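Local coordinates for protein multicopper oxidase (Aquifex aeolicus, PDB 6TTD) that probably oxidises metal ions and, in this laboratory-evolved variant, laccase-type substrates, passing the electrons through its copper centres to reduce dioxygen to water, at residues A[453-458]-A[505-510]; A[439-444]-A[489-494]. All blocks are in the same frame, centred on the assembly; numbering follows the deposited sequence.

Contact 1 (A[453-458]-A[505-510]). With CU (copper (II) ion), chain E; CU (copper (II) ion), chain D; CU (copper (II) ion), chain F; CU (copper (II) ion), chain C.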
# COMPACT_ATOMS: atom_id res chain seq x y z
N MET A 453 -1.54 -4.74 -10.04
CA MET A 453 -0.33 -5.56 -10.20
C MET A 453 0.87 -4.86 -9.56
O MET A 453 1.19 -3.71 -9.90
CB MET A 453 -0.02 -5.89 -11.67
CG MET A 453 -1.13 -6.70 -12.30
SD MET A 453 -1.50 -8.27 -11.45
CE MET A 453 0.01 -9.20 -11.77
N HIS A 454 1.57 -5.60 -8.69
CA HIS A 454 2.64 -5.10 -7.84
C HIS A 454 3.89 -5.92 -8.13
O HIS A 454 3.79 -7.14 -8.35
CB HIS A 454 2.17 -5.22 -6.38
CG HIS A 454 3.25 -5.01 -5.37
ND1 HIS A 454 4.01 -3.85 -5.35
CD2 HIS A 454 3.70 -5.80 -4.35
CE1 HIS A 454 4.87 -3.94 -4.34
NE2 HIS A 454 4.71 -5.12 -3.74
N ILE A 455 5.06 -5.28 -8.16
CA ILE A 455 6.33 -6.01 -8.16
C ILE A 455 7.10 -5.64 -6.91
O ILE A 455 7.07 -4.49 -6.46
CB ILE A 455 7.21 -5.76 -9.41
CG1 ILE A 455 7.60 -4.26 -9.52
CG2 ILE A 455 6.49 -6.23 -10.68
CD1 ILE A 455 8.58 -3.92 -10.72
N HIS A 456 7.75 -6.65 -6.32
CA HIS A 456 8.74 -6.39 -5.28
C HIS A 456 10.04 -5.88 -5.95
O HIS A 456 10.26 -6.07 -7.16
CB HIS A 456 9.04 -7.67 -4.49
CG HIS A 456 7.88 -8.19 -3.69
ND1 HIS A 456 8.04 -8.91 -2.50
CD2 HIS A 456 6.54 -8.12 -3.90
CE1 HIS A 456 6.85 -9.25 -2.04
NE2 HIS A 456 5.92 -8.79 -2.87
N GLY A 457 10.91 -5.29 -5.13
CA GLY A 457 12.28 -5.02 -5.50
C GLY A 457 12.56 -3.67 -6.08
O GLY A 457 13.62 -3.10 -5.81
N PHE A 458 11.63 -3.14 -6.90
CA PHE A 458 11.84 -1.88 -7.62
C PHE A 458 10.53 -1.11 -7.69
O PHE A 458 9.45 -1.73 -7.74
CB PHE A 458 12.34 -2.12 -9.07
CG PHE A 458 13.53 -3.03 -9.14
CD1 PHE A 458 14.83 -2.53 -8.91
CD2 PHE A 458 13.36 -4.40 -9.38
CE1 PHE A 458 15.94 -3.39 -8.92
CE2 PHE A 458 14.49 -5.29 -9.41
CZ PHE A 458 15.76 -4.78 -9.18
N TYR A 505 12.55 -11.80 -6.77
CA TYR A 505 11.49 -10.86 -6.40
C TYR A 505 10.14 -11.35 -6.91
O TYR A 505 10.03 -11.93 -7.99
CB TYR A 505 11.82 -9.49 -7.00
CG TYR A 505 12.96 -8.76 -6.36
CD1 TYR A 505 13.06 -8.65 -4.97
CD2 TYR A 505 13.93 -8.13 -7.15
CE1 TYR A 505 14.07 -7.93 -4.35
CE2 TYR A 505 15.01 -7.41 -6.53
CZ TYR A 505 15.04 -7.30 -5.12
OH TYR A 505 16.05 -6.57 -4.49
N LEU A 506 9.09 -11.06 -6.15
CA LEU A 506 7.75 -11.46 -6.57
C LEU A 506 7.15 -10.46 -7.57
O LEU A 506 7.43 -9.27 -7.54
CB LEU A 506 6.82 -11.54 -5.35
CG LEU A 506 7.29 -12.56 -4.34
CD1 LEU A 506 6.37 -12.46 -3.18
CD2 LEU A 506 7.12 -13.93 -5.01
N LEU A 507 6.27 -10.97 -8.42
CA LEU A 507 5.38 -10.14 -9.20
C LEU A 507 3.99 -10.72 -8.98
O LEU A 507 3.82 -11.93 -9.16
CB LEU A 507 5.77 -10.19 -10.68
CG LEU A 507 4.84 -9.45 -11.65
CD1 LEU A 507 5.55 -9.08 -12.93
CD2 LEU A 507 3.62 -10.30 -11.98
N HIS A 508 3.02 -9.92 -8.51
CA HIS A 508 1.75 -10.54 -8.19
C HIS A 508 0.63 -9.51 -8.11
O HIS A 508 0.85 -8.29 -8.09
CB HIS A 508 1.82 -11.31 -6.86
CG HIS A 508 2.02 -10.43 -5.64
ND1 HIS A 508 0.98 -9.81 -4.96
CD2 HIS A 508 3.15 -10.13 -4.95
CE1 HIS A 508 1.48 -9.15 -3.92
NE2 HIS A 508 2.78 -9.34 -3.88
N CYS A 509 -0.59 -10.02 -8.08
CA CYS A 509 -1.76 -9.19 -7.87
C CYS A 509 -1.88 -8.83 -6.39
O CYS A 509 -1.60 -9.66 -5.50
CB CYS A 509 -3.02 -9.92 -8.36
SG CYS A 509 -4.46 -8.95 -8.15
N HIS A 510 -2.29 -7.58 -6.12
CA HIS A 510 -2.45 -7.18 -4.74
C HIS A 510 -3.90 -7.23 -4.26
O HIS A 510 -4.20 -6.72 -3.18
CB HIS A 510 -1.86 -5.79 -4.52
CG HIS A 510 -1.33 -5.61 -3.14
ND1 HIS A 510 -2.15 -5.44 -2.04
CD2 HIS A 510 -0.05 -5.56 -2.66
CE1 HIS A 510 -1.40 -5.28 -0.96
NE2 HIS A 510 -0.13 -5.33 -1.31
CU CU E . 5.37 -5.72 -2.04
CU CU D . 4.03 -8.96 -2.26
CU CU F . 1.68 -5.18 -0.08
CU CU C . -6.10 -9.98 -9.15
O HOH W 1 16.11 -3.87 -5.04
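His456, in the loop just past strand 451-455, and His508, on strand 503-509, reach one copper ion through NE2 atoms at 2.0 Å and 2.1 Å, with His161 as the third protein ligand. His454 NE2 binds a second copper, also held by His118, and His510 NE2 a third, shared with His120 and His159; together these form the trinuclear cluster of a multicopper oxidase. Cys509 SG turns the other way to the mononuclear copper, bound also by His451 and His514. Leu506 CB covers the centre of one His456 face, and His508 ND1 donates in its own ring plane to Cys509 O at 2.6 Å. His454 ND1 is held by Asp479 O and His456 ND1 by Asp129 OD2. His454 and His508 exchange two main-chain hydrogen bonds, which sets their rings on the same face. With CG of His508 wedged between its backbone N and carbonyl carbon (chi1 66°), the edge of His454 is turned toward its face in an offset edge-to-face pair, planes at 85°. Gly457 CA lies 3.5 Å over the Tyr505 ring centre, and a water bridges Gly457 O and Tyr505 OH. A leucine here has neither ring nor hydroxyl, and would probably leave the water less firmly placed, Ala124 O short of a donor and a gap under Gly457 CA. Antiparallel strands 451-455 and 503-509 lie between strands 480-483 and 520-525, while Met453, Ile455 and Leu507 face strand 437-445.

Contact 2 (A[439-444]-A[489-494])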
# COMPACT_ATOMS: atom_id res chain seq x y z
N VAL A 439 13.45 -2.83 -18.54
CA VAL A 439 12.45 -3.74 -19.10
C VAL A 439 11.14 -2.98 -19.14
O VAL A 439 10.86 -2.17 -18.25
CB VAL A 439 12.23 -5.02 -18.25
CG1 VAL A 439 11.35 -5.98 -19.03
CG2 VAL A 439 13.48 -5.67 -17.89
N ILE A 440 10.32 -3.25 -20.16
CA ILE A 440 8.95 -2.79 -20.18
C ILE A 440 8.11 -4.01 -19.88
O ILE A 440 8.22 -5.01 -20.59
CB ILE A 440 8.60 -2.18 -21.54
CG1 ILE A 440 9.39 -0.91 -21.71
CG2 ILE A 440 7.11 -1.83 -21.64
CD1 ILE A 440 9.27 -0.41 -23.07
N LEU A 441 7.32 -3.96 -18.81
CA LEU A 441 6.36 -5.01 -18.50
C LEU A 441 5.06 -4.58 -19.11
O LEU A 441 4.60 -3.46 -18.87
CB LEU A 441 6.17 -5.21 -17.00
CG LEU A 441 7.43 -5.58 -16.25
CD1 LEU A 441 7.13 -5.86 -14.78
CD2 LEU A 441 8.05 -6.75 -16.94
N GLU A 442 4.47 -5.44 -19.93
CA GLU A 442 3.19 -5.12 -20.55
C GLU A 442 2.13 -6.08 -20.02
O GLU A 442 2.12 -7.27 -20.38
CB GLU A 442 3.29 -5.21 -22.07
CG GLU A 442 1.94 -5.00 -22.72
CD GLU A 442 2.04 -5.03 -24.22
OE1 GLU A 442 2.33 -3.95 -24.80
OE2 GLU A 442 1.88 -6.14 -24.81
N TYR A 443 1.28 -5.56 -19.13
CA TYR A 443 0.16 -6.30 -18.57
C TYR A 443 -1.00 -6.27 -19.55
O TYR A 443 -1.45 -5.19 -19.98
CB TYR A 443 -0.32 -5.71 -17.22
CG TYR A 443 0.66 -5.79 -16.09
CD1 TYR A 443 1.01 -7.03 -15.55
CD2 TYR A 443 1.25 -4.63 -15.57
CE1 TYR A 443 1.92 -7.12 -14.49
CE2 TYR A 443 2.14 -4.71 -14.50
CZ TYR A 443 2.46 -5.95 -13.98
OH TYR A 443 3.35 -6.02 -12.94
N VAL A 444 -1.52 -7.43 -19.85
CA VAL A 444 -2.67 -7.57 -20.73
C VAL A 444 -3.73 -8.28 -19.90
O VAL A 444 -3.64 -9.48 -19.65
CB VAL A 444 -2.29 -8.34 -22.00
CG1 VAL A 444 -3.48 -8.59 -22.93
CG2 VAL A 444 -1.16 -7.57 -22.71
N VAL A 489 -1.58 -2.30 -20.00
CA VAL A 489 -0.81 -1.25 -19.33
C VAL A 489 0.67 -1.58 -19.46
O VAL A 489 1.08 -2.71 -19.16
CB VAL A 489 -1.18 -1.14 -17.84
CG1 VAL A 489 -0.32 -0.05 -17.13
CG2 VAL A 489 -2.67 -0.84 -17.73
N ARG A 490 1.47 -0.59 -19.89
CA ARG A 490 2.92 -0.73 -20.02
C ARG A 490 3.61 0.09 -18.94
O ARG A 490 3.30 1.27 -18.77
CB ARG A 490 3.38 -0.25 -21.40
CG ARG A 490 3.00 -1.25 -22.49
CD ARG A 490 3.06 -0.69 -23.90
NE ARG A 490 4.41 -0.29 -24.31
CZ ARG A 490 5.19 -1.01 -25.14
NH1 ARG A 490 4.76 -2.18 -25.65
NH2 ARG A 490 6.40 -0.54 -25.47
N ILE A 491 4.51 -0.54 -18.22
CA ILE A 491 5.29 0.14 -17.21
C ILE A 491 6.74 -0.11 -17.54
O ILE A 491 7.09 -1.14 -18.13
CB ILE A 491 4.95 -0.33 -15.76
CG1 ILE A 491 5.28 -1.82 -15.55
CG2 ILE A 491 3.47 -0.12 -15.55
CD1 ILE A 491 5.08 -2.26 -14.10
N ALA A 492 7.59 0.84 -17.18
CA ALA A 492 9.02 0.73 -17.39
C ALA A 492 9.70 0.51 -16.04
O ALA A 492 9.42 1.25 -15.07
CB ALA A 492 9.58 1.98 -18.07
N VAL A 493 10.58 -0.49 -15.99
CA VAL A 493 11.31 -0.85 -14.77
C VAL A 493 12.81 -0.76 -15.05
O VAL A 493 13.32 -1.44 -15.95
CB VAL A 493 10.95 -2.25 -14.27
CG1 VAL A 493 11.39 -2.37 -12.81
CG2 VAL A 493 9.44 -2.47 -14.44
N ASP A 494 13.49 0.09 -14.28
CA ASP A 494 14.95 0.12 -14.26
C ASP A 494 15.42 -0.85 -13.15
O ASP A 494 15.36 -0.54 -11.96
CB ASP A 494 15.45 1.54 -14.05
CG ASP A 494 16.96 1.65 -14.06
OD1 ASP A 494 17.66 0.63 -14.23
OD2 ASP A 494 17.48 2.74 -13.82
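Leu441 and Ile491 pair across two antiparallel strands in one sheet of the cupredoxin-like beta sandwich that forms the C-terminal cupredoxin domain of a multicopper oxidase. Their main chains exchange two hydrogen bonds, as do those of Val439 with Val493 and of Tyr443 with Val489; Ile440 with Ala492 and Glu442 with Arg490 form the non-hydrogen-bonded pairs between. The N-to-C directions of the two segments are 155° apart, and the side chains separate onto two faces.

On the face of Leu441, Tyr443, Ile491 and Val493 the contact is greasy. Ile491 CG1, in the tight place between its own backbone N and carbonyl carbon (chi1 63°), is turned across to Leu441 CB at 3.8 Å, and from there CD1 reaches CE2 of the Tyr443 ring. Leu441 CG and CD1 rest against Val493 CG2. Phe460 adds to this layer from a loop, and Val481 and Val483 of strand 480-483 meet Tyr443 and Val489.

Arg490 lies on the other face, where it and Glu442 are partly exposed while Ile440 and Ala492 are buried. Its CB lies 4.1 Å from Ile440 CG2. CG then runs beside Glu442, 3.9 Å from the CG of that residue, and CD comes within 3.5 Å of Glu442 OE1. The chain bends at chi3 (64°), bringing the guanidinium back over Ile440: NE and CZ both lie 4.1 Å from Ile440 CG2, which sits over one face, offset toward the rim, and NH2 comes near Ile440 CD1. Glu442 keeps a second cationic partner, since OE2 forms a salt bridge with Arg397 on strand 394-402. Lying close to the guanidinium plane but meeting the carboxylate from above its plane is the salt bridge from Arg490 NH1 to Glu442 OE1, 3.1 Å.

In the fold
Contacts 1 and 2 pair strands from two different sheets of the same domain, and the chain visits them alternately: strand 437-445 precedes 451-455, and 488-495 precedes 503-509. Their centres are 12 Å apart, and they meet by van der Waals packing, with Met453 CB 3.4 Å from Tyr443 CZ and Ile455 CD1 packed on Val493 CG1. Contact 1 is wholly buried, and its polar chemistry is dominated by metal coordination by histidines and a cysteine. Contact 2 lies farther from the chain's centre; it contributes no copper ligand, and its side-chain polar chemistry is a salt bridge between two partly exposed residues, with its other face turned to the sheet that supplies part of the copper ligands.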